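Local coordinates for protein proteolytically activated form of PPO4 Tyrosinase (PDB 4OUA) that oxidises monophenols and o-diphenols to reactive o-quinones at a two-copper centre, a reaction that starts melanin synthesis, at residues K110-H115 and T152-T157; L30-L35 and I159-P164; I96-L101 and D125-Y130; K145-K150 and P164-S169. All coordinates share one frame; numbering follows the deposited sequence.

Contact 1: K110-H115 and T152-T157; sequences KKFTVH and TNYDGT. With TEW (6-tungstotellurate(VI)), chain G.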
# COMPACT_ATOMS: atom_id res chain seq x y z
N LYS A 110 22.61 -1.57 11.31
CA LYS A 110 24.02 -1.31 11.59
C LYS A 110 24.21 -0.68 12.96
O LYS A 110 25.32 -0.64 13.49
CB LYS A 110 24.63 -0.42 10.51
CG LYS A 110 24.50 -0.97 9.10
CD LYS A 110 24.97 -2.42 9.04
CE LYS A 110 24.65 -3.05 7.69
NZ LYS A 110 24.99 -4.49 7.67
N LYS A 111 23.12 -0.18 13.54
CA LYS A 111 23.17 0.45 14.85
C LYS A 111 23.13 -0.58 15.97
O LYS A 111 23.45 -0.27 17.12
CB LYS A 111 22.01 1.44 15.01
CG LYS A 111 22.03 2.60 14.03
CD LYS A 111 20.92 3.59 14.33
CE LYS A 111 20.88 4.70 13.29
NZ LYS A 111 20.64 4.17 11.92
N PHE A 112 22.73 -1.80 15.63
CA PHE A 112 22.69 -2.88 16.61
C PHE A 112 24.11 -3.27 17.01
O PHE A 112 24.99 -3.38 16.16
CB PHE A 112 21.93 -4.08 16.07
CG PHE A 112 20.44 -3.87 15.99
CD1 PHE A 112 19.86 -3.35 14.85
CD2 PHE A 112 19.63 -4.20 17.07
CE1 PHE A 112 18.49 -3.16 14.79
CE2 PHE A 112 18.26 -4.01 17.01
CZ PHE A 112 17.69 -3.49 15.86
N THR A 113 24.32 -3.48 18.30
CA THR A 113 25.64 -3.81 18.83
C THR A 113 25.87 -5.32 18.84
O THR A 113 27.01 -5.78 18.84
CB THR A 113 25.83 -3.26 20.25
OG1 THR A 113 25.49 -1.86 20.27
CG2 THR A 113 27.28 -3.43 20.69
N VAL A 114 24.78 -6.07 18.86
CA VAL A 114 24.86 -7.53 18.88
C VAL A 114 24.02 -8.14 17.77
O VAL A 114 23.00 -7.58 17.37
CB VAL A 114 24.41 -8.09 20.24
CG1 VAL A 114 25.42 -7.74 21.32
CG2 VAL A 114 23.03 -7.56 20.60
N HIS A 115 24.45 -9.30 17.28
CA HIS A 115 23.73 -10.01 16.23
C HIS A 115 23.65 -9.16 14.97
O HIS A 115 22.63 -9.14 14.28
CB HIS A 115 22.33 -10.39 16.70
CG HIS A 115 22.28 -10.81 18.14
ND1 HIS A 115 22.88 -11.96 18.61
CD2 HIS A 115 21.70 -10.22 19.22
CE1 HIS A 115 22.67 -12.07 19.91
NE2 HIS A 115 21.96 -11.02 20.30
N THR A 152 13.05 -4.55 20.11
CA THR A 152 14.35 -4.89 20.66
C THR A 152 15.32 -3.72 20.48
O THR A 152 15.46 -3.19 19.38
CB THR A 152 14.94 -6.15 20.00
OG1 THR A 152 14.13 -7.28 20.34
CG2 THR A 152 16.36 -6.40 20.48
N ASN A 153 15.96 -3.32 21.57
CA ASN A 153 16.89 -2.20 21.51
C ASN A 153 18.20 -2.60 20.84
O ASN A 153 18.46 -3.78 20.62
CB ASN A 153 17.16 -1.66 22.92
CG ASN A 153 17.39 -0.17 22.93
OD1 ASN A 153 17.64 0.44 21.89
ND2 ASN A 153 17.30 0.44 24.11
N TYR A 154 19.03 -1.60 20.52
CA TYR A 154 20.26 -1.84 19.77
C TYR A 154 21.29 -2.64 20.57
O TYR A 154 22.32 -3.04 20.03
CB TYR A 154 20.87 -0.52 19.32
CG TYR A 154 19.96 0.30 18.43
CD1 TYR A 154 19.76 -0.05 17.11
CD2 TYR A 154 19.32 1.43 18.92
CE1 TYR A 154 18.93 0.69 16.29
CE2 TYR A 154 18.49 2.18 18.11
CZ TYR A 154 18.30 1.81 16.79
OH TYR A 154 17.47 2.55 15.98
N ASP A 155 21.01 -2.88 21.84
CA ASP A 155 21.89 -3.68 22.68
C ASP A 155 21.31 -5.07 22.92
O ASP A 155 21.98 -5.96 23.44
CB ASP A 155 22.15 -2.98 24.02
CG ASP A 155 20.89 -2.42 24.65
OD1 ASP A 155 19.80 -3.00 24.42
OD2 ASP A 155 20.98 -1.41 25.37
N GLY A 156 20.05 -5.26 22.54
CA GLY A 156 19.39 -6.55 22.68
C GLY A 156 18.25 -6.54 23.68
O GLY A 156 17.40 -7.42 23.68
N THR A 157 18.25 -5.54 24.56
CA THR A 157 17.21 -5.41 25.57
C THR A 157 15.89 -4.97 24.94
O THR A 157 15.88 -4.30 23.91
CB THR A 157 17.61 -4.40 26.67
OG1 THR A 157 17.80 -3.11 26.09
CG2 THR A 157 18.89 -4.84 27.35
O1 TEW G . 24.94 -13.26 18.19
O2 TEW G . 27.44 -13.60 18.74
O3 TEW G . 25.46 -15.73 18.59
O4 TEW G . 26.06 -12.60 20.60
O5 TEW G . 26.75 -15.34 20.96
O6 TEW G . 24.15 -14.51 20.70
O7 TEW G . 26.21 -14.47 16.29
O8 TEW G . 22.77 -15.16 18.05
O9 TEW G . 24.27 -16.67 16.29
O10 TEW G . 23.75 -13.98 15.75
O11 TEW G . 28.19 -12.39 16.37
O12 TEW G . 25.74 -11.97 15.70
O13 TEW G . 26.71 -11.13 18.13
O14 TEW G . 29.12 -11.33 18.81
O15 TEW G . 28.76 -12.64 21.19
O16 TEW G . 27.44 -10.26 20.80
O17 TEW G . 26.93 -13.28 13.89
O18 TEW G . 24.23 -12.70 13.33
O19 TEW G . 25.13 -15.27 13.69
O20 TEW G . 27.65 -10.01 15.61
O21 TEW G . 26.67 -10.60 13.25
O22 TEW G . 29.16 -11.61 13.79
O23 TEW G . 30.20 -10.28 16.56
O31 TEW G . 28.38 -8.76 17.97
TE1 TEW G . 26.54 -12.82 17.23
W1 TEW G . 25.70 -14.39 19.97
W2 TEW G . 24.27 -15.18 17.17
W3 TEW G . 27.77 -11.79 20.07
W4 TEW G . 25.09 -13.70 14.43
W5 TEW G . 27.57 -11.53 14.40
W6 TEW G . 28.60 -10.31 17.26
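The carbonyl oxygen of Y154 is the polar focus here, and T113 and F112 meet it together. T113 N gives Y154 O a strong hydrogen bond of 2.7 Å. It is close to straight (171° at the hydrogen) and meets the oxygen nearly along the C=O axis. T113 OG1 adds a weak bond of 3.4 Å to Y154 O, and F112 CA gives the same oxygen a CA-H...O contact. The rings of F112 and Y154 make an edge-to-face pair, with centroids 5.0 Å apart and planes at 59°. Y154 CD1 lies over the centre of one F112 face, 3.9 Å above its plane. F112 CG is turned anti to its own carbonyl carbon (chi1 -73°), which lays the ring against N153 and T152, its CE2 near their carbonyl oxygens. W119 stacks with F112. K111 runs alongside Y154, with its methylenes against the tyrosine ring. V114 CG2 rests 3.4 Å from D155 O. Residues 153-157 connect the two strands of a beta hairpin, T152 ending the first. A type I turn from N153 to G156 is closed by a bond from G156 N to N153 O. D155 OD1 accepts from T157 N, an Asx turn, and from T157 OG1. H115 faces the bound 6-tungstotellurate, and its backbone N donates to O13 of the cluster at 3.0 Å. One backbone bond and one aromatic pair therefore dock the hairpin tip on the 110-115 loop, while H115 and the helix N-terminus after it meet the cluster's anionic oxygens.

Contact 2: L30-L35 and I159-P164; sequences LYIRAL and ITVRNP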
# COMPACT_ATOMS: atom_id res chain seq x y z
N LEU A 30 12.69 -3.63 13.14
CA LEU A 30 13.25 -2.94 11.99
C LEU A 30 12.22 -2.05 11.32
O LEU A 30 12.55 -0.98 10.82
CB LEU A 30 13.81 -3.95 10.98
CG LEU A 30 15.13 -4.63 11.35
CD1 LEU A 30 15.57 -5.58 10.24
CD2 LEU A 30 16.20 -3.59 11.64
N TYR A 31 10.97 -2.49 11.34
CA TYR A 31 9.89 -1.74 10.71
C TYR A 31 9.56 -0.48 11.51
O TYR A 31 9.36 0.60 10.94
CB TYR A 31 8.64 -2.62 10.56
CG TYR A 31 7.58 -2.02 9.67
CD1 TYR A 31 7.68 -2.09 8.29
CD2 TYR A 31 6.47 -1.38 10.22
CE1 TYR A 31 6.71 -1.55 7.47
CE2 TYR A 31 5.49 -0.83 9.41
CZ TYR A 31 5.62 -0.92 8.03
OH TYR A 31 4.65 -0.37 7.22
N ILE A 32 9.51 -0.61 12.84
CA ILE A 32 9.22 0.51 13.72
C ILE A 32 10.34 1.55 13.68
O ILE A 32 10.09 2.75 13.75
CB ILE A 32 9.01 0.06 15.17
CG1 ILE A 32 7.86 -0.95 15.25
CG2 ILE A 32 8.74 1.25 16.07
CD1 ILE A 32 6.52 -0.40 14.81
N ARG A 33 11.58 1.07 13.58
CA ARG A 33 12.73 1.96 13.51
C ARG A 33 12.80 2.67 12.16
O ARG A 33 12.97 3.88 12.09
CB ARG A 33 14.03 1.18 13.76
CG ARG A 33 14.19 0.68 15.18
CD ARG A 33 14.18 1.82 16.18
NE ARG A 33 14.74 1.42 17.47
CZ ARG A 33 14.78 2.21 18.54
NH1 ARG A 33 14.30 3.44 18.49
NH2 ARG A 33 15.31 1.76 19.67
N ALA A 34 12.67 1.89 11.08
CA ALA A 34 12.81 2.43 9.73
C ALA A 34 11.66 3.37 9.38
O ALA A 34 11.85 4.37 8.70
CB ALA A 34 12.90 1.30 8.72
N LEU A 35 10.46 3.03 9.85
CA LEU A 35 9.28 3.85 9.59
C LEU A 35 9.39 5.19 10.31
O LEU A 35 9.02 6.23 9.76
CB LEU A 35 8.01 3.11 10.01
CG LEU A 35 6.69 3.82 9.74
CD1 LEU A 35 6.58 4.19 8.27
CD2 LEU A 35 5.53 2.95 10.16
N ILE A 159 12.67 -2.75 24.68
CA ILE A 159 12.19 -1.43 25.06
C ILE A 159 10.83 -1.13 24.44
O ILE A 159 10.35 -1.89 23.60
CB ILE A 159 13.18 -0.33 24.65
CG1 ILE A 159 13.04 -0.04 23.15
CG2 ILE A 159 14.60 -0.73 25.01
CD1 ILE A 159 13.85 1.16 22.69
N THR A 160 10.22 -0.03 24.86
CA THR A 160 8.95 0.40 24.29
C THR A 160 9.05 1.83 23.78
O THR A 160 9.27 2.77 24.55
CB THR A 160 7.80 0.30 25.30
OG1 THR A 160 8.02 1.21 26.38
CG2 THR A 160 7.70 -1.12 25.85
N VAL A 161 8.89 2.00 22.47
CA VAL A 161 8.95 3.32 21.85
C VAL A 161 7.59 3.66 21.26
O VAL A 161 6.74 2.79 21.09
CB VAL A 161 10.02 3.38 20.75
CG1 VAL A 161 11.37 2.98 21.30
CG2 VAL A 161 9.63 2.49 19.58
N ARG A 162 7.38 4.94 20.95
CA ARG A 162 6.10 5.38 20.41
C ARG A 162 5.83 4.75 19.04
O ARG A 162 6.76 4.54 18.26
CB ARG A 162 6.04 6.91 20.32
CG ARG A 162 7.05 7.54 19.38
CD ARG A 162 6.99 9.06 19.49
NE ARG A 162 7.79 9.74 18.48
CZ ARG A 162 9.12 9.82 18.51
NH1 ARG A 162 9.80 9.25 19.49
NH2 ARG A 162 9.77 10.47 17.54
N ASN A 163 4.57 4.45 18.78
CA ASN A 163 4.17 3.74 17.58
C ASN A 163 4.02 4.67 16.38
O ASN A 163 3.12 5.51 16.35
CB ASN A 163 2.86 2.99 17.82
CG ASN A 163 2.58 1.94 16.76
OD1 ASN A 163 3.22 1.91 15.71
ND2 ASN A 163 1.61 1.07 17.03
N PRO A 164 4.90 4.51 15.38
CA PRO A 164 4.86 5.32 14.16
C PRO A 164 3.80 4.82 13.17
O PRO A 164 3.55 5.47 12.15
CB PRO A 164 6.26 5.15 13.58
CG PRO A 164 6.67 3.79 14.03
CD PRO A 164 6.05 3.58 15.38
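Helix 25-39 packs against the second strand of the 148-152/158-162 beta hairpin, and I32, R33 and L35 are the helix residues that touch it. The axes of helix 30-35 and strand 159-162 come within 10.3 Å and are 37° apart in direction. The join is almost wholly apolar. I32 CG2 touches both V161 and P164, at 3.8 Å from V161 CG2 and 3.6 Å from P164 CD. This methyl is anti to the backbone N of I32, which sends it out to the strand. I32 CD1 reaches the same proline CD at 4.0 Å. With an alanine here, V161 and P164 would probably lose their shared partner and a gap would open between helix and strand. L35 packs on the other end of the proline ring, with CG 4.1 Å from P164 CB. R33 bends at chi2 (-60°), and its guanidinium reaches the methyls of I159 and V161 obliquely. R33 NH2 lies 3.4 Å from I159 CD1, and NH1 is near V161 CG1. Strand 148-152 lies beside this strand in the two-stranded sheet, and its I151 also touches R33 and V161. I108 of helix 86-109 packs on L30 and R33, and helix 116-125 packs on L30.

Contact 3: I96-L101 and D125-Y130; sequences IYEQIL and DLRQPY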
# COMPACT_ATOMS: atom_id res chain seq x y z
N ILE A 96 8.33 1.07 -4.54
CA ILE A 96 9.25 2.15 -4.23
C ILE A 96 9.26 2.41 -2.73
O ILE A 96 10.31 2.67 -2.14
CB ILE A 96 8.90 3.45 -4.98
CG1 ILE A 96 9.97 4.51 -4.74
CG2 ILE A 96 7.53 3.97 -4.55
CD1 ILE A 96 11.36 4.07 -5.17
N TYR A 97 8.09 2.31 -2.11
CA TYR A 97 7.97 2.48 -0.67
C TYR A 97 8.73 1.39 0.07
O TYR A 97 9.54 1.67 0.95
CB TYR A 97 6.50 2.47 -0.25
CG TYR A 97 6.29 2.74 1.22
CD1 TYR A 97 6.23 4.03 1.71
CD2 TYR A 97 6.14 1.69 2.13
CE1 TYR A 97 6.03 4.29 3.05
CE2 TYR A 97 5.94 1.93 3.47
CZ TYR A 97 5.89 3.23 3.93
OH TYR A 97 5.69 3.47 5.27
N GLU A 98 8.44 0.14 -0.29
CA GLU A 98 9.12 -1.01 0.28
C GLU A 98 10.63 -0.92 0.08
O GLU A 98 11.41 -1.28 0.96
CB GLU A 98 8.59 -2.31 -0.33
CG GLU A 98 9.21 -3.57 0.22
CD GLU A 98 8.72 -4.82 -0.49
OE1 GLU A 98 8.72 -4.83 -1.74
OE2 GLU A 98 8.33 -5.78 0.21
N GLN A 99 11.03 -0.42 -1.09
CA GLN A 99 12.44 -0.22 -1.41
C GLN A 99 13.08 0.80 -0.47
O GLN A 99 14.05 0.49 0.23
CB GLN A 99 12.59 0.24 -2.86
CG GLN A 99 14.00 0.68 -3.24
CD GLN A 99 14.06 1.31 -4.62
OE1 GLN A 99 13.29 0.96 -5.51
NE2 GLN A 99 14.98 2.25 -4.80
N ILE A 100 12.53 2.00 -0.45
CA ILE A 100 13.03 3.07 0.40
C ILE A 100 12.97 2.68 1.87
O ILE A 100 13.87 3.01 2.65
CB ILE A 100 12.24 4.37 0.20
CG1 ILE A 100 12.47 4.91 -1.22
CG2 ILE A 100 12.64 5.41 1.23
CD1 ILE A 100 13.93 5.18 -1.54
N LEU A 101 11.91 1.98 2.25
CA LEU A 101 11.71 1.58 3.64
C LEU A 101 12.76 0.57 4.08
O LEU A 101 13.17 0.56 5.24
CB LEU A 101 10.31 1.01 3.83
CG LEU A 101 9.90 0.75 5.29
CD1 LEU A 101 10.00 2.04 6.10
CD2 LEU A 101 8.49 0.20 5.35
N ASP A 125 15.63 -9.36 4.29
CA ASP A 125 14.40 -10.11 4.08
C ASP A 125 13.17 -9.24 4.31
O ASP A 125 12.05 -9.66 4.03
CB ASP A 125 14.35 -11.33 5.00
CG ASP A 125 15.50 -12.29 4.77
OD1 ASP A 125 16.10 -12.25 3.68
OD2 ASP A 125 15.80 -13.08 5.69
N LEU A 126 13.38 -8.04 4.83
CA LEU A 126 12.27 -7.16 5.19
C LEU A 126 11.43 -6.76 3.98
O LEU A 126 11.96 -6.28 2.98
CB LEU A 126 12.79 -5.91 5.90
CG LEU A 126 11.69 -4.94 6.37
CD1 LEU A 126 10.72 -5.65 7.29
CD2 LEU A 126 12.30 -3.73 7.05
N ARG A 127 10.12 -6.97 4.10
CA ARG A 127 9.18 -6.60 3.05
C ARG A 127 7.93 -5.98 3.67
O ARG A 127 7.67 -6.15 4.86
CB ARG A 127 8.80 -7.82 2.21
CG ARG A 127 9.96 -8.50 1.51
CD ARG A 127 10.53 -7.63 0.40
NE ARG A 127 11.51 -8.36 -0.40
CZ ARG A 127 12.79 -8.50 -0.08
NH1 ARG A 127 13.25 -7.97 1.05
NH2 ARG A 127 13.61 -9.17 -0.87
N GLN A 128 7.16 -5.25 2.87
CA GLN A 128 5.96 -4.60 3.37
C GLN A 128 4.86 -5.61 3.68
O GLN A 128 4.32 -6.26 2.78
CB GLN A 128 5.45 -3.57 2.36
CG GLN A 128 4.15 -2.89 2.77
CD GLN A 128 4.26 -2.15 4.10
OE1 GLN A 128 3.43 -2.32 4.98
NE2 GLN A 128 5.30 -1.34 4.24
N PRO A 129 4.51 -5.75 4.97
CA PRO A 129 3.44 -6.65 5.41
C PRO A 129 2.08 -6.22 4.87
O PRO A 129 1.89 -5.04 4.56
CB PRO A 129 3.49 -6.54 6.94
CG PRO A 129 4.07 -5.19 7.19
CD PRO A 129 5.08 -4.98 6.09
N TYR A 130 1.14 -7.16 4.77
CA TYR A 130 -0.18 -6.84 4.23
C TYR A 130 -1.27 -7.02 5.28
O TYR A 130 -1.16 -7.85 6.17
CB TYR A 130 -0.48 -7.70 3.00
CG TYR A 130 -0.57 -9.18 3.27
CD1 TYR A 130 -1.74 -9.76 3.74
CD2 TYR A 130 0.52 -10.01 3.04
CE1 TYR A 130 -1.82 -11.12 3.99
CE2 TYR A 130 0.45 -11.37 3.28
CZ TYR A 130 -0.72 -11.92 3.76
OH TYR A 130 -0.80 -13.27 4.00
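E98 runs from helix 86-109 to the backbone of R127 and Q128. Its CB points toward the 125-130 segment. CG is anti to the backbone N (chi1 -179°), and the chain continues extended, which carries the acid straight across. E98 CG lies 3.7 Å from Q128 N and 4.1 Å from R127 CA. CD lies near the aliphatic part of R127, where the model is too tight to be read closely. At the tip, E98 OE2 accepts a hydrogen bond from Q128 N at 3.0 Å, with 152° at the hydrogen. The place of OE2 is less sure, because it is modelled too close to R127. OE1 makes a salt bridge with R15. The R127 guanidinium is turned 83° from the E98 carboxylate and serves main-chain carbonyls. R127 NH1 bonds to L126 O at 2.9 Å, standing above the carbonyl plane, and NE bonds to N348 O. The Q128 side chain runs up beside Y97 and L101. All five residues that touch are buried. Helix 86-109 carries H90, a copper ligand, and belongs to the helical core of the tyrosinase domain. W279 of helix 277-295 stacks with Y97, and L280 of that helix touches Q128. The Q128 side chain is about 8 Å from that of H282, a ligand of the other copper. Helix 25-39 closes on Y97 and L101 through L35, Y31 and I38.

Contact 4: K145-K150 and P164-S169; sequences KLEQVK and PILRYS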
# COMPACT_ATOMS: atom_id res chain seq x y z
N LYS A 145 -4.20 0.47 17.91
CA LYS A 145 -4.50 0.88 19.28
C LYS A 145 -3.28 1.24 20.14
O LYS A 145 -3.30 2.25 20.84
CB LYS A 145 -5.30 -0.23 19.98
CG LYS A 145 -5.69 0.10 21.42
CD LYS A 145 -6.82 -0.80 21.90
CE LYS A 145 -6.45 -2.27 21.81
NZ LYS A 145 -7.57 -3.15 22.26
N LEU A 146 -2.23 0.43 20.08
CA LEU A 146 -1.08 0.60 20.95
C LEU A 146 -0.27 1.87 20.66
O LEU A 146 0.43 1.96 19.66
CB LEU A 146 -0.15 -0.61 20.86
CG LEU A 146 -0.69 -1.91 21.46
CD1 LEU A 146 0.28 -3.05 21.20
CD2 LEU A 146 -0.94 -1.74 22.95
N GLU A 147 -0.38 2.85 21.56
CA GLU A 147 0.40 4.08 21.47
C GLU A 147 1.90 3.79 21.58
O GLU A 147 2.71 4.42 20.91
CB GLU A 147 -0.02 5.07 22.56
CG GLU A 147 -1.37 5.71 22.33
CD GLU A 147 -1.34 6.73 21.20
OE1 GLU A 147 -0.23 7.14 20.80
OE2 GLU A 147 -2.43 7.12 20.73
N GLN A 148 2.24 2.84 22.44
CA GLN A 148 3.62 2.40 22.60
C GLN A 148 3.73 0.93 22.18
O GLN A 148 2.81 0.15 22.41
CB GLN A 148 4.10 2.59 24.04
CG GLN A 148 3.90 4.00 24.59
CD GLN A 148 5.00 4.96 24.17
OE1 GLN A 148 6.14 4.56 23.96
NE2 GLN A 148 4.65 6.24 24.06
N VAL A 149 4.86 0.56 21.58
CA VAL A 149 5.06 -0.81 21.12
C VAL A 149 6.40 -1.37 21.57
O VAL A 149 7.39 -0.64 21.66
CB VAL A 149 4.96 -0.91 19.59
CG1 VAL A 149 3.54 -0.63 19.12
CG2 VAL A 149 5.95 0.03 18.92
N LYS A 150 6.43 -2.67 21.84
CA LYS A 150 7.65 -3.34 22.29
C LYS A 150 8.55 -3.73 21.12
O LYS A 150 8.13 -4.44 20.20
CB LYS A 150 7.31 -4.59 23.10
CG LYS A 150 6.55 -4.33 24.39
CD LYS A 150 6.25 -5.64 25.10
CE LYS A 150 5.47 -5.41 26.39
NZ LYS A 150 5.13 -6.70 27.05
N PRO A 164 4.90 4.51 15.38
CA PRO A 164 4.86 5.32 14.16
C PRO A 164 3.80 4.82 13.17
O PRO A 164 3.55 5.47 12.15
CB PRO A 164 6.26 5.15 13.58
CG PRO A 164 6.67 3.79 14.03
CD PRO A 164 6.05 3.58 15.38
N ILE A 165 3.20 3.68 13.47
CA ILE A 165 2.21 3.07 12.58
C ILE A 165 0.84 3.73 12.71
O ILE A 165 0.06 3.75 11.77
CB ILE A 165 2.08 1.56 12.85
CG1 ILE A 165 3.42 0.86 12.63
CG2 ILE A 165 1.01 0.95 11.95
CD1 ILE A 165 3.37 -0.64 12.82
N LEU A 166 0.56 4.28 13.89
CA LEU A 166 -0.74 4.90 14.15
C LEU A 166 -0.98 6.13 13.28
O LEU A 166 -2.05 6.29 12.70
CB LEU A 166 -0.86 5.28 15.63
CG LEU A 166 -0.95 4.13 16.63
CD1 LEU A 166 -1.29 4.65 18.02
CD2 LEU A 166 -1.98 3.10 16.19
N ARG A 167 0.01 7.01 13.20
CA ARG A 167 -0.17 8.29 12.52
C ARG A 167 1.16 8.89 12.07
O ARG A 167 2.20 8.60 12.64
CB ARG A 167 -0.90 9.27 13.44
CG ARG A 167 -0.10 9.61 14.70
CD ARG A 167 -0.93 10.39 15.70
NE ARG A 167 -2.07 9.63 16.20
CZ ARG A 167 -2.02 8.81 17.24
NH1 ARG A 167 -0.89 8.63 17.90
NH2 ARG A 167 -3.11 8.15 17.62
N TYR A 168 1.10 9.74 11.05
CA TYR A 168 2.26 10.52 10.65
C TYR A 168 2.12 11.96 11.14
O TYR A 168 1.04 12.55 11.06
CB TYR A 168 2.44 10.51 9.13
CG TYR A 168 3.46 11.51 8.64
CD1 TYR A 168 4.82 11.33 8.90
CD2 TYR A 168 3.08 12.63 7.92
CE1 TYR A 168 5.76 12.24 8.46
CE2 TYR A 168 4.01 13.55 7.47
CZ TYR A 168 5.35 13.35 7.75
OH TYR A 168 6.28 14.26 7.31
N SER A 169 3.21 12.52 11.65
CA SER A 169 3.21 13.90 12.10
C SER A 169 3.84 14.81 11.05
O SER A 169 5.03 14.68 10.75
CB SER A 169 3.96 14.04 13.43
OG SER A 169 3.36 13.24 14.44
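E147 and R167 form an end-on, two-pronged salt bridge. R167 NH1 faces E147 OE1 at 3.3 Å, and R167 NH2 faces E147 OE2, also at 3.3 Å. Each is long and weak as a hydrogen bond, with 159° at the hydrogen for the first. The two flat groups are nearly coplanar, 13° apart, so both prongs can be used together. R167 reaches this position by a bend at chi3 (63°), and E147 by a bend at chi2 that turns its carboxylate to the arginine. R167 NH2 also makes a salt bridge with E199, the stronger partner of the guanidinium; E147 is the weaker, longer one. The two acids would probably balance the arginine's charge. The E147 side stands at the entry to the beta hairpin. The chain leaves helix 141-144 at K145 and starts strand 148-152 at Q148. E147 has a backbone hydrogen bond with N163, and ND2 of that asparagine binds L146 O. The hairpin's other strand then leads through P164 and I165 to L166. L166 is the apolar part of the contact and points toward the 145-150 segment. Its CB lies 3.9 Å above one face of the R167 guanidinium, toward the rim. L166 CD1 sits 3.6 Å from L146 O and 3.8 Å from E147 CD. L166 CD2 comes 3.8 Å from K145 N. An alanine in its place is likely to open a gap beside L146 O and E147 CD and leave the E147 carboxylate less well backed. I165 packs on I143 of helix 141-144 and on I32 of helix 25-39.

Contacts 2 and 4 are neighbours, with centres 8 Å apart. They share P164 and the hairpin of strands 148-152 and 158-162. Contact 1 holds the tip of that hairpin, its centre 14 Å from that of contact 2, and R33 touches N153 and Y154. Contact 3 lies deeper, its centre 15 Å from that of contact 2, which it meets through Y31 and L35 of helix 25-39. Along the chain, contacts 1 and 3 are nested inside the loop closed by contact 2. Contact 3 closes before contact 4 opens. Helix 25-39 lies between the hairpin and helix 86-109. The set runs from the buried surroundings of the copper centre to an outlying hairpin.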